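Local coordinates for uncharacterized protein Atu2773 (Agrobacterium tumefaciens, PDB 2QV5) that is of uncharacterized function but belongs to the divergent polysaccharide deacetylase family, which suggests a fold related to carbohydrate-active deacetylases, at residues A[5-10]-A[154-159]; A[57-62]-A[78-83]; A[82-87]-A[124-129]; A[115-120]-A[148-153]. All blocks are in the same frame, centred on the assembly; numbering follows the deposited sequence. Where two conformers were deposited one is given.

In the fold
All four contacts belong to one chain built round a parallel beta sheet with helices packed on it. Contacts 2 and 3, with centres about 8 Å apart, are successive strand pairings: 58-62 with 82-88, then 82-88 with 128-131, sharing Ile82 and Leu83. Contact 4 joins helices 109-120 and 141-153, about 10 Å from contact 3 between centres. Contact 1, its centre about 8 Å from that of contact 4, brings the N-terminal segment 5-10 to the turn leading into strand 157-160, the next strand after 128-131. Along the chain it encloses the other three, so the N-terminal segment packs against a part of the fold formed by residues far along the sequence.

Contact 1. Residues A[5-10]-A[154-159]; sequences QLPVVG and RGLLFL
Leu6 lays its CD1 methyl over one face of the Arg154 guanidinium, 3.7 Å from Arg154 NH2, while Leu6 CB comes up to NH1 of the same group. The flat, delocalised face of an arginine accepts an apolar neighbour of this kind, and its N-H bonds point outward round the edge. One of them is used here: Arg154 NH1 donates to Pro7 O at 3.1 Å, a nearly straight bond (170° at the hydrogen) with the oxygen in the guanidinium plane, though the donor stands 28° out of the carbonyl plane. The arginine chain, extended from CG to NE, runs past this carbonyl, so that Arg154 CD also lies 3.3 Å from Pro7 O. Segment 5-10 has no regular secondary structure; it crosses the turn between helix 141-153 and strand 157-160 of the parallel sheet. Asp150, on that helix, takes Arg154 NE in a salt bridge, which would steady the guanidinium that binds the N-terminal segment. The rigid, apolar ring of Pro7 suits its place against a leucine: Pro7 CG rests 3.9 Å from Leu156 CD1, the two side chains crossing at about a right angle. Farther along, Val9 CG2 packs directly on the backbone of Gly155, 3.6 Å from Gly155 N, where the positive phi of that residue (76°) suits glycine.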
loop_
_atom_site.group_PDB
_atom_site.type_symbol
_atom_site.label_atom_id
_atom_site.label_comp_id
_atom_site.label_asym_id
_atom_site.label_seq_id
_atom_site.Cartn_x
_atom_site.Cartn_y
_atom_site.Cartn_z
ATOM N N GLN A 5 -12.448 8.007 13.035
ATOM C CA GLN A 5 -12.973 6.741 13.474
ATOM C C GLN A 5 -12.205 5.609 12.830
ATOM O O GLN A 5 -11.570 5.813 11.846
ATOM C CB GLN A 5 -14.440 6.647 13.065
ATOM C CG GLN A 5 -15.275 7.699 13.705
ATOM C CD GLN A 5 -15.218 7.624 15.210
ATOM O OE1 GLN A 5 -15.437 6.583 15.793
ATOM N NE2 GLN A 5 -14.940 8.728 15.830
ATOM N N LEU A 6 -12.315 4.421 13.347
ATOM C CA LEU A 6 -11.665 3.260 12.760
ATOM C C LEU A 6 -12.567 2.684 11.666
ATOM O O LEU A 6 -13.795 2.758 11.782
ATOM C CB LEU A 6 -11.392 2.208 13.833
ATOM C CG LEU A 6 -10.590 2.625 15.068
ATOM C CD1 LEU A 6 -10.494 1.432 16.008
ATOM C CD2 LEU A 6 -9.212 3.111 14.683
ATOM N N PRO A 7 -11.963 2.131 10.593
ATOM C CA PRO A 7 -12.797 1.446 9.610
ATOM C C PRO A 7 -13.439 0.185 10.200
ATOM O O PRO A 7 -12.834 -0.517 11.012
ATOM C CB PRO A 7 -11.836 1.105 8.456
ATOM C CG PRO A 7 -10.476 1.489 8.893
ATOM C CD PRO A 7 -10.530 2.123 10.252
ATOM N N VAL A 8 -14.687 -0.046 9.816
ATOM C CA VAL A 8 -15.436 -1.228 10.197
ATOM C C VAL A 8 -16.229 -1.707 8.990
ATOM O O VAL A 8 -16.512 -0.935 8.071
ATOM C CB VAL A 8 -16.422 -0.975 11.393
ATOM C CG1 VAL A 8 -15.711 -1.085 12.727
ATOM C CG2 VAL A 8 -17.148 0.355 11.262
ATOM N N VAL A 9 -16.566 -2.988 8.997
ATOM C CA VAL A 9 -17.517 -3.549 8.052
ATOM C C VAL A 9 -18.883 -3.003 8.457
ATOM O O VAL A 9 -19.221 -3.010 9.647
ATOM C CB VAL A 9 -17.498 -5.083 8.122
ATOM C CG1 VAL A 9 -18.500 -5.692 7.168
ATOM C CG2 VAL A 9 -16.108 -5.603 7.823
ATOM N N GLY A 10 -19.644 -2.504 7.479
ATOM C CA GLY A 10 -20.995 -1.997 7.718
ATOM C C GLY A 10 -22.000 -3.045 8.175
ATOM O O GLY A 10 -21.719 -4.250 8.159
ATOM N N ARG A 154 -11.921 -5.857 9.934
ATOM C CA ARG A 154 -12.433 -4.530 9.586
ATOM C C ARG A 154 -12.663 -4.369 8.101
ATOM O O ARG A 154 -12.962 -3.269 7.636
ATOM C CB ARG A 154 -11.460 -3.451 10.041
ATOM C CG ARG A 154 -11.324 -3.440 11.525
ATOM C CD ARG A 154 -10.310 -2.421 11.990
ATOM N NE ARG A 154 -10.196 -2.554 13.430
ATOM C CZ ARG A 154 -11.046 -2.035 14.307
ATOM N NH1 ARG A 154 -12.090 -1.301 13.917
ATOM N NH2 ARG A 154 -10.844 -2.248 15.592
ATOM N N GLY A 155 -12.518 -5.458 7.357
ATOM C CA GLY A 155 -12.821 -5.441 5.934
ATOM C C GLY A 155 -11.762 -4.750 5.095
ATOM O O GLY A 155 -12.057 -4.249 4.007
ATOM N N LEU A 156 -10.533 -4.723 5.598
ATOM C CA LEU A 156 -9.415 -4.108 4.905
ATOM C C LEU A 156 -8.507 -5.180 4.307
ATOM O O LEU A 156 -8.388 -6.290 4.854
ATOM C CB LEU A 156 -8.582 -3.254 5.879
ATOM C CG LEU A 156 -9.236 -2.066 6.587
ATOM C CD1 LEU A 156 -8.471 -1.699 7.867
ATOM C CD2 LEU A 156 -9.307 -0.878 5.638
ATOM N N LEU A 157 -7.855 -4.839 3.196
ATOM C CA LEU A 157 -6.852 -5.714 2.596
ATOM C C LEU A 157 -5.498 -5.404 3.202
ATOM O O LEU A 157 -5.301 -4.314 3.721
ATOM C CB LEU A 157 -6.802 -5.519 1.076
ATOM C CG LEU A 157 -6.314 -4.196 0.465
ATOM C CD1 LEU A 157 -4.800 -4.154 0.271
ATOM C CD2 LEU A 157 -6.981 -4.077 -0.865
ATOM N N PHE A 158 -4.575 -6.362 3.127
ATOM C CA PHE A 158 -3.190 -6.185 3.593
ATOM C C PHE A 158 -2.249 -6.359 2.395
ATOM O O PHE A 158 -2.185 -7.429 1.784
ATOM C CB PHE A 158 -2.883 -7.223 4.695
ATOM C CG PHE A 158 -1.533 -7.054 5.360
ATOM C CD1 PHE A 158 -1.429 -6.409 6.589
ATOM C CD2 PHE A 158 -0.377 -7.573 4.780
ATOM C CE1 PHE A 158 -0.191 -6.254 7.217
ATOM C CE2 PHE A 158 0.866 -7.418 5.393
ATOM C CZ PHE A 158 0.960 -6.764 6.614
ATOM N N LEU A 159 -1.516 -5.311 2.054
ATOM C CA LEU A 159 -0.522 -5.395 0.997
ATOM C C LEU A 159 0.867 -5.465 1.638
ATOM O O LEU A 159 1.286 -4.569 2.367
ATOM C CB LEU A 159 -0.649 -4.201 0.032
ATOM C CG LEU A 159 0.370 -4.153 -1.114
ATOM C CD1 LEU A 159 0.124 -5.255 -2.145
ATOM C CD2 LEU A 159 0.377 -2.804 -1.775
#

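Contact 2. Residues A[57-62]-A[78-83]; sequences VTLGFA and EGHEIL
His80 ND1 donates to Val57 O at 2.7 Å, with the acceptor close to the imidazole plane and the donor in the carbonyl plane, so both flat groups are well turned for the bond. Three backbone bonds then make the pairing, in the alternating manner of parallel strands: Leu59 N gives to Glu81 O (3.0 Å), Leu83 N to Leu59 O (2.8 Å) and Phe61 N to Leu83 O (2.8 Å). They join the two strands of the beta-alpha-beta unit formed by strand 58-62, helix 68-78 and strand 82-88. Gly79 ends that helix as the C-prime residue of a Schellman motif, a place suited to glycine because of its positive phi (105°). Outside the backbone ladder, Leu59 CD1 sits over the centre of the His80 ring, 3.6 Å from its centroid, in a CH-pi contact. Leu59 and Ile82 share one face of the sheet, where Phe61 CE1 also reaches Ile82 CG1 at 3.5 Å beneath helix 68-78. On the other face, Thr58 sends its methyl CG2, anti to the backbone N, to Leu83 CG at 3.9 Å; its hydroxyl OG1 is bonded to Val244 N. The histidine is thus used two ways, its edge for a polar bond and its face for a methyl. The bond to Val57 O requires a proton on ND1, and together the two contacts would restrict rotation of the buried ring.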
loop_
_atom_site.group_PDB
_atom_site.type_symbol
_atom_site.label_atom_id
_atom_site.label_comp_id
_atom_site.label_asym_id
_atom_site.label_seq_id
_atom_site.Cartn_x
_atom_site.Cartn_y
_atom_site.Cartn_z
ATOM N N VAL A 57 -3.255 5.161 -10.355
ATOM C CA VAL A 57 -2.152 4.846 -9.458
ATOM C C VAL A 57 -2.649 4.921 -8.019
ATOM O O VAL A 57 -3.205 5.941 -7.578
ATOM C CB VAL A 57 -0.950 5.785 -9.706
ATOM C CG1 VAL A 57 0.194 5.529 -8.705
ATOM C CG2 VAL A 57 -0.441 5.617 -11.134
ATOM N N THR A 58 -2.451 3.832 -7.289
ATOM C CA THR A 58 -2.842 3.741 -5.884
ATOM C C THR A 58 -1.826 4.529 -5.056
ATOM O O THR A 58 -0.631 4.472 -5.330
ATOM C CB THR A 58 -2.895 2.263 -5.448
ATOM O OG1 THR A 58 -3.870 1.587 -6.250
ATOM C CG2 THR A 58 -3.251 2.105 -3.961
ATOM N N LEU A 59 -2.300 5.277 -4.062
ATOM C CA LEU A 59 -1.386 6.078 -3.232
ATOM C C LEU A 59 -1.292 5.570 -1.796
ATOM O O LEU A 59 -2.305 5.318 -1.145
ATOM C CB LEU A 59 -1.771 7.568 -3.283
ATOM C CG LEU A 59 -1.876 8.193 -4.691
ATOM C CD1 LEU A 59 -2.377 9.625 -4.599
ATOM C CD2 LEU A 59 -0.569 8.155 -5.450
ATOM N N GLY A 60 -0.068 5.408 -1.302
ATOM C CA GLY A 60 0.154 5.001 0.082
ATOM C C GLY A 60 0.431 6.217 0.945
ATOM O O GLY A 60 1.299 7.039 0.608
ATOM N N PHE A 61 -0.324 6.349 2.035
ATOM C CA PHE A 61 -0.197 7.507 2.925
ATOM C C PHE A 61 0.599 7.103 4.154
ATOM O O PHE A 61 0.304 6.091 4.775
ATOM C CB PHE A 61 -1.584 8.029 3.330
ATOM C CG PHE A 61 -2.187 8.941 2.317
ATOM C CD1 PHE A 61 -2.440 8.497 1.021
ATOM C CD2 PHE A 61 -2.468 10.254 2.637
ATOM C CE1 PHE A 61 -2.967 9.335 0.061
ATOM C CE2 PHE A 61 -3.004 11.096 1.684
ATOM C CZ PHE A 61 -3.262 10.633 0.389
ATOM N N ALA A 62 1.617 7.889 4.488
ATOM C CA ALA A 62 2.462 7.581 5.633
ATOM C C ALA A 62 1.733 7.990 6.895
ATOM O O ALA A 62 1.272 9.125 7.009
ATOM C CB ALA A 62 3.760 8.313 5.528
ATOM N N GLU A 78 -9.345 13.497 -7.103
ATOM C CA GLU A 78 -8.842 13.017 -8.389
ATOM C C GLU A 78 -9.284 11.577 -8.715
ATOM O O GLU A 78 -9.251 11.173 -9.870
ATOM C CB GLU A 78 -7.303 13.140 -8.465
ATOM C CG GLU A 78 -6.734 14.555 -8.251
ATOM C CD GLU A 78 -7.313 15.612 -9.191
ATOM O OE1 GLU A 78 -7.529 15.318 -10.390
ATOM O OE2 GLU A 78 -7.541 16.753 -8.729
ATOM N N GLY A 79 -9.685 10.809 -7.701
ATOM C CA GLY A 79 -10.199 9.446 -7.917
ATOM C C GLY A 79 -9.254 8.306 -7.542
ATOM O O GLY A 79 -9.557 7.135 -7.797
ATOM N N HIS A 80 -8.107 8.632 -6.955
ATOM C CA HIS A 80 -7.157 7.591 -6.529
ATOM C C HIS A 80 -7.745 6.665 -5.462
ATOM O O HIS A 80 -8.464 7.129 -4.568
ATOM C CB HIS A 80 -5.885 8.190 -5.929
ATOM C CG HIS A 80 -5.096 9.036 -6.871
ATOM N ND1 HIS A 80 -4.122 8.522 -7.705
ATOM C CD2 HIS A 80 -5.110 10.372 -7.083
ATOM C CE1 HIS A 80 -3.571 9.509 -8.391
ATOM N NE2 HIS A 80 -4.158 10.641 -8.040
ATOM N N GLU A 81 -7.426 5.371 -5.564
ATOM C CA GLU A 81 -7.522 4.461 -4.416
ATOM C C GLU A 81 -6.365 4.759 -3.467
ATOM O O GLU A 81 -5.254 5.070 -3.895
ATOM C CB GLU A 81 -7.449 3.001 -4.853
ATOM C CG GLU A 81 -8.053 2.037 -3.847
ATOM C CD GLU A 81 -8.068 0.608 -4.342
ATOM O OE1 GLU A 81 -8.801 0.334 -5.325
ATOM O OE2 GLU A 81 -7.361 -0.235 -3.730
ATOM N N ILE A 82 -6.624 4.673 -2.167
ATOM C CA ILE A 82 -5.651 5.038 -1.131
ATOM C C ILE A 82 -5.358 3.842 -0.214
ATOM O O ILE A 82 -6.285 3.113 0.125
ATOM C CB ILE A 82 -6.193 6.257 -0.304
ATOM C CG1 ILE A 82 -5.774 7.588 -0.931
ATOM C CG2 ILE A 82 -5.680 6.275 1.133
ATOM C CD1 ILE A 82 -6.509 7.994 -2.156
ATOM N N LEU A 83 -4.098 3.673 0.197
ATOM C CA LEU A 83 -3.706 2.713 1.249
ATOM C C LEU A 83 -3.057 3.456 2.415
ATOM O O LEU A 83 -2.409 4.490 2.212
ATOM C CB LEU A 83 -2.727 1.674 0.708
ATOM C CG LEU A 83 -3.230 0.710 -0.371
ATOM C CD1 LEU A 83 -2.144 -0.217 -0.822
ATOM C CD2 LEU A 83 -4.412 -0.104 0.124
#

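Contact 3. Residues A[82-87]-A[124-129]; sequences ILLQIP and TNYTGV
Tyr126 begins with CB wedged against Ile82, 3.6 Å from the methyl CG2 of Ile82. Its CG stands between the backbone N and carbonyl carbon (chi1 54°), and from there the ring passes with one face under Leu84. Tyr126 CD1 and CE1 lie nearest Leu84 CB, which is 4.0 Å from the ring centroid in a CH-pi contact, displaced toward the rim. Farther out, Leu84 CD2 meets Tyr126 CZ at 3.8 Å, and beyond it the hydroxyl OH is hydrogen-bonded to Met120 O at the end of helix 109-120. A tyrosine suits the place because its long face covers leucine carbons while its tip satisfies a helix carbonyl. The backbones are joined by Thr127 N to Ile82 O (3.1 Å) and Leu84 N to Gly128 O (3.0 Å), and a water accepts a hydrogen bond from Ile82 N and donates one to Asn125 O. Gly128 N, by contrast, is buried without a partner in the model. Leu83 CD2 packs close to Gly128, 3.5 Å from Gly128 O, and also approaches Thr127 OG1 at 3.4 Å; that hydroxyl is bonded to Glu81. Val129 CB packs on Ile86 CG1 at 4.1 Å. Strand 82-88 lies between strands 58-62 and 128-131 in the parallel sheet, with helix 109-120 bridging it to 128-131 in a beta-alpha-beta unit and Tyr126 set against that helix's end.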
loop_
_atom_site.group_PDB
_atom_site.type_symbol
_atom_site.label_atom_id
_atom_site.label_comp_id
_atom_site.label_asym_id
_atom_site.label_seq_id
_atom_site.Cartn_x
_atom_site.Cartn_y
_atom_site.Cartn_z
ATOM N N ILE A 82 -6.624 4.673 -2.167
ATOM C CA ILE A 82 -5.651 5.038 -1.131
ATOM C C ILE A 82 -5.358 3.842 -0.214
ATOM O O ILE A 82 -6.285 3.113 0.125
ATOM C CB ILE A 82 -6.193 6.257 -0.304
ATOM C CG1 ILE A 82 -5.774 7.588 -0.931
ATOM C CG2 ILE A 82 -5.680 6.275 1.133
ATOM C CD1 ILE A 82 -6.509 7.994 -2.156
ATOM N N LEU A 83 -4.098 3.673 0.197
ATOM C CA LEU A 83 -3.706 2.713 1.249
ATOM C C LEU A 83 -3.057 3.456 2.415
ATOM O O LEU A 83 -2.409 4.490 2.212
ATOM C CB LEU A 83 -2.727 1.674 0.708
ATOM C CG LEU A 83 -3.230 0.710 -0.371
ATOM C CD1 LEU A 83 -2.144 -0.217 -0.822
ATOM C CD2 LEU A 83 -4.412 -0.104 0.124
ATOM N N LEU A 84 -3.231 2.933 3.630
ATOM C CA LEU A 84 -2.542 3.464 4.804
ATOM C C LEU A 84 -1.250 2.688 5.081
ATOM O O LEU A 84 -1.292 1.484 5.250
ATOM C CB LEU A 84 -3.451 3.361 6.030
ATOM C CG LEU A 84 -2.912 3.915 7.352
ATOM C CD1 LEU A 84 -2.518 5.401 7.237
ATOM C CD2 LEU A 84 -3.958 3.703 8.407
ATOM N N GLN A 85 -0.115 3.378 5.143
ATOM C CA GLN A 85 1.154 2.710 5.488
ATOM C C GLN A 85 1.384 2.678 6.993
ATOM O O GLN A 85 1.459 3.725 7.638
ATOM C CB GLN A 85 2.347 3.384 4.830
ATOM C CG GLN A 85 2.478 3.139 3.365
ATOM C CD GLN A 85 3.538 4.016 2.719
ATOM O OE1 GLN A 85 3.378 5.230 2.624
ATOM N NE2 GLN A 85 4.620 3.397 2.260
ATOM N N ILE A 86 1.532 1.476 7.535
ATOM C CA ILE A 86 1.709 1.272 8.964
ATOM C C ILE A 86 3.176 1.005 9.295
ATOM O O ILE A 86 3.755 0.051 8.780
ATOM C CB ILE A 86 0.838 0.089 9.451
ATOM C CG1 ILE A 86 -0.636 0.349 9.130
ATOM C CG2 ILE A 86 1.025 -0.156 10.949
ATOM C CD1 ILE A 86 -1.197 1.548 9.857
ATOM N N PRO A 87 3.782 1.846 10.157
ATOM C CA PRO A 87 5.180 1.628 10.559
ATOM C C PRO A 87 5.361 0.344 11.387
ATOM O O PRO A 87 4.701 0.172 12.408
ATOM C CB PRO A 87 5.509 2.878 11.394
ATOM C CG PRO A 87 4.210 3.399 11.857
ATOM C CD PRO A 87 3.200 3.039 10.797
ATOM N N THR A 124 -9.192 8.546 6.378
ATOM C CA THR A 124 -10.334 7.678 6.130
ATOM C C THR A 124 -10.327 7.334 4.649
ATOM O O THR A 124 -9.491 7.843 3.905
ATOM C CB THR A 124 -11.672 8.322 6.591
ATOM O OG1 THR A 124 -12.762 7.415 6.353
ATOM C CG2 THR A 124 -11.936 9.627 5.871
ATOM N N ASN A 125 -11.241 6.450 4.250
ATOM C CA ASN A 125 -11.513 6.135 2.856
ATOM C C ASN A 125 -10.383 5.401 2.145
ATOM O O ASN A 125 -10.152 5.573 0.941
ATOM C CB ASN A 125 -12.017 7.374 2.097
ATOM C CG ASN A 125 -13.379 7.851 2.610
ATOM O OD1 ASN A 125 -13.720 7.691 3.791
ATOM N ND2 ASN A 125 -14.168 8.403 1.725
ATOM N N TYR A 126 -9.684 4.573 2.917
ATOM C CA TYR A 126 -8.633 3.710 2.383
ATOM C C TYR A 126 -9.127 2.264 2.311
ATOM O O TYR A 126 -9.998 1.879 3.077
ATOM C CB TYR A 126 -7.321 3.838 3.176
ATOM C CG TYR A 126 -7.426 3.629 4.672
ATOM C CD1 TYR A 126 -7.179 2.375 5.242
ATOM C CD2 TYR A 126 -7.739 4.686 5.518
ATOM C CE1 TYR A 126 -7.265 2.190 6.619
ATOM C CE2 TYR A 126 -7.831 4.514 6.884
ATOM C CZ TYR A 126 -7.587 3.261 7.426
ATOM O OH TYR A 126 -7.666 3.102 8.784
ATOM N N THR A 127 -8.601 1.495 1.353
ATOM C CA THR A 127 -9.090 0.140 1.095
ATOM C C THR A 127 -8.307 -0.861 1.887
ATOM O O THR A 127 -8.739 -1.992 2.065
ATOM C CB THR A 127 -8.972 -0.278 -0.393
ATOM O OG1 THR A 127 -7.651 0.019 -0.882
ATOM C CG2 THR A 127 -10.011 0.428 -1.230
ATOM N N GLY A 128 -7.119 -0.470 2.324
ATOM C CA GLY A 128 -6.306 -1.415 3.036
ATOM C C GLY A 128 -5.074 -0.792 3.614
ATOM O O GLY A 128 -4.877 0.425 3.520
ATOM N N VAL A 129 -4.231 -1.645 4.184
ATOM C CA VAL A 129 -3.002 -1.200 4.812
ATOM C C VAL A 129 -1.808 -1.842 4.119
ATOM O O VAL A 129 -1.920 -2.918 3.511
ATOM C CB VAL A 129 -2.955 -1.497 6.348
ATOM C CG1 VAL A 129 -4.159 -0.911 7.079
ATOM C CG2 VAL A 129 -2.858 -2.987 6.607
HETATM O O HOH W 1 -9.398 4.169 -1.431
#

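Contact 4. Residues A[115-120]-A[148-153]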
loop_
_atom_site.group_PDB
_atom_site.type_symbol
_atom_site.label_atom_id
_atom_site.label_comp_id
_atom_site.label_asym_id
_atom_site.label_seq_id
_atom_site.Cartn_x
_atom_site.Cartn_y
_atom_site.Cartn_z
ATOM N N ARG A 115 -1.434 0.993 18.995
ATOM C CA ARG A 115 -0.576 1.743 18.083
ATOM C C ARG A 115 -1.163 1.765 16.682
ATOM O O ARG A 115 -1.153 2.802 16.028
ATOM C CB ARG A 115 0.809 1.105 18.017
ATOM C CG ARG A 115 1.718 1.509 19.155
ATOM C CD ARG A 115 2.926 0.616 19.206
ATOM N NE ARG A 115 3.779 0.955 20.340
ATOM C CZ ARG A 115 4.596 0.098 20.937
ATOM N NH1 ARG A 115 5.330 0.491 21.968
ATOM N NH2 ARG A 115 4.666 -1.158 20.514
ATOM N N LEU A 116 -1.624 0.594 16.240
ATOM C CA LEU A 116 -2.305 0.404 14.959
ATOM C C LEU A 116 -3.528 1.299 14.835
ATOM O O LEU A 116 -3.704 1.988 13.834
ATOM C CB LEU A 116 -2.739 -1.057 14.830
ATOM C CG LEU A 116 -3.548 -1.458 13.597
ATOM C CD1 LEU A 116 -2.704 -1.212 12.342
ATOM C CD2 LEU A 116 -4.005 -2.911 13.649
ATOM N N HIS A 117 -4.363 1.284 15.870
ATOM C CA HIS A 117 -5.589 2.085 15.915
ATOM C C HIS A 117 -5.327 3.581 15.861
ATOM O O HIS A 117 -6.107 4.327 15.266
ATOM C CB HIS A 117 -6.395 1.731 17.164
ATOM C CG HIS A 117 -7.076 0.401 17.091
ATOM N ND1 HIS A 117 -7.894 -0.068 18.095
ATOM C CD2 HIS A 117 -7.074 -0.554 16.129
ATOM C CE1 HIS A 117 -8.360 -1.259 17.761
ATOM N NE2 HIS A 117 -7.874 -1.579 16.575
ATOM N N ARG A 118 -4.234 4.026 16.475
ATOM C CA ARG A 118 -3.848 5.422 16.383
ATOM C C ARG A 118 -3.530 5.829 14.941
ATOM O O ARG A 118 -3.966 6.882 14.495
ATOM C CB ARG A 118 -2.670 5.725 17.310
ATOM C CG ARG A 118 -3.076 5.805 18.773
ATOM C CD ARG A 118 -2.049 6.564 19.596
ATOM N NE ARG A 118 -0.801 5.826 19.827
ATOM C CZ ARG A 118 -0.639 4.833 20.705
ATOM N NH1 ARG A 118 -1.648 4.402 21.456
ATOM N NH2 ARG A 118 0.550 4.262 20.829
ATOM N N SER A 119 -2.793 4.988 14.217
ATOM C CA SER A 119 -2.502 5.248 12.798
ATOM C C SER A 119 -3.761 5.213 11.926
ATOM O O SER A 119 -3.952 6.096 11.081
ATOM C CB SER A 119 -1.489 4.246 12.267
ATOM O OG SER A 119 -0.197 4.500 12.791
ATOM N N MET A 120 -4.608 4.205 12.159
ATOM C CA MET A 120 -5.856 3.963 11.419
ATOM C C MET A 120 -6.800 5.162 11.420
ATOM O O MET A 120 -7.531 5.396 10.465
ATOM C CB MET A 120 -6.590 2.734 11.989
ATOM C CG MET A 120 -6.112 1.374 11.496
ATOM S SD MET A 120 -7.161 0.004 12.089
ATOM C CE MET A 120 -6.474 -1.337 11.125
ATOM N N MET A 148 -2.904 -8.755 11.905
ATOM C CA MET A 148 -3.591 -9.182 10.689
ATOM C C MET A 148 -5.037 -9.603 10.942
ATOM O O MET A 148 -5.894 -9.439 10.069
ATOM C CB MET A 148 -2.798 -10.277 9.976
ATOM C CG MET A 148 -1.522 -9.725 9.292
ATOM S SD MET A 148 -0.801 -10.886 8.140
ATOM C CE MET A 148 -2.016 -10.805 6.829
ATOM N N ARG A 149 -5.308 -10.129 12.134
ATOM C CA ARG A 149 -6.686 -10.429 12.535
ATOM C C ARG A 149 -7.524 -9.157 12.712
ATOM O O ARG A 149 -8.664 -9.105 12.244
ATOM C CB ARG A 149 -6.719 -11.264 13.806
ATOM C CG ARG A 149 -6.294 -12.713 13.608
ATOM C CD ARG A 149 -6.586 -13.534 14.852
ATOM N NE ARG A 149 -6.109 -14.909 14.722
ATOM C CZ ARG A 149 -6.809 -15.905 14.176
ATOM N NH1 ARG A 149 -8.031 -15.696 13.701
ATOM N NH2 ARG A 149 -6.281 -17.116 14.100
ATOM N N ASP A 150 -6.962 -8.136 13.364
ATOM C CA ASP A 150 -7.651 -6.844 13.498
ATOM C C ASP A 150 -7.951 -6.206 12.132
ATOM O O ASP A 150 -9.090 -5.811 11.865
ATOM C CB ASP A 150 -6.866 -5.865 14.376
ATOM C CG ASP A 150 -7.608 -4.554 14.588
ATOM O OD1 ASP A 150 -8.453 -4.479 15.500
ATOM O OD2 ASP A 150 -7.356 -3.590 13.833
ATOM N N ILE A 151 -6.934 -6.131 11.274
ATOM C CA ILE A 151 -7.077 -5.581 9.920
ATOM C C ILE A 151 -8.107 -6.384 9.114
ATOM O O ILE A 151 -8.982 -5.798 8.469
ATOM C CB ILE A 151 -5.705 -5.515 9.178
ATOM C CG1 ILE A 151 -4.770 -4.526 9.877
ATOM C CG2 ILE A 151 -5.879 -5.106 7.696
ATOM C CD1 ILE A 151 -3.307 -4.800 9.657
ATOM N N GLY A 152 -8.007 -7.718 9.194
ATOM C CA GLY A 152 -8.884 -8.622 8.464
ATOM C C GLY A 152 -10.352 -8.455 8.819
ATOM O O GLY A 152 -11.206 -8.417 7.930
ATOM N N LYS A 153 -10.639 -8.293 10.113
ATOM C CA LYS A 153 -12.019 -8.204 10.601
ATOM C C LYS A 153 -12.715 -6.884 10.248
ATOM O O LYS A 153 -13.942 -6.812 10.255
ATOM C CB LYS A 153 -12.081 -8.459 12.114
ATOM C CG LYS A 153 -11.948 -7.204 12.968
ATOM C CD LYS A 153 -11.834 -7.515 14.448
ATOM C CE LYS A 153 -11.527 -6.251 15.229
ATOM N NZ LYS A 153 -10.797 -6.582 16.487
#
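His117 and Asp150 meet across helices 109-120 and 141-153, whose short segments cross at -37° with axes 11.7 Å apart at closest approach. The histidine points NE2 at the facing helix. Asp150 answers from its own helix with CG anti to the backbone N (chi1 -177°), which extends the carboxylate toward the other helix. His117 NE2 donates to Asp150 OD1 at 3.1 Å. The oxygen lies near the imidazole plane, but the nitrogen stands above the carboxylate plane, the two planes being 45° apart. Leu116 and Asp150 lie alongside each other, running antiparallel, and Leu116 CD2 comes 3.4 Å from Asp150 OD2. Met120 is stretched out to its methyl; its flexible, unbranched shape lets CE reach both Asp150 OD2 (3.6 Å) and Ile151 CG1 (3.8 Å). Between these helices, which flank one side of the parallel sheet, Leu116 CD2 and Met120 CE therefore both pack against OD2 of a buried carboxylate. That carboxylate has further partners: Arg154 NE forms a salt bridge with OD2, and Lys153 NZ, about one turn on in the same helix, adds a weak hydrogen bond to Asp150 OD1 (3.3 Å) as part of a salt bridge. The two cations, Arg154 and Lys153, together with the N-H of His117, would offset the cost of burying the charge among leucine and methionine methyls, and probably keep Asp150 ionised.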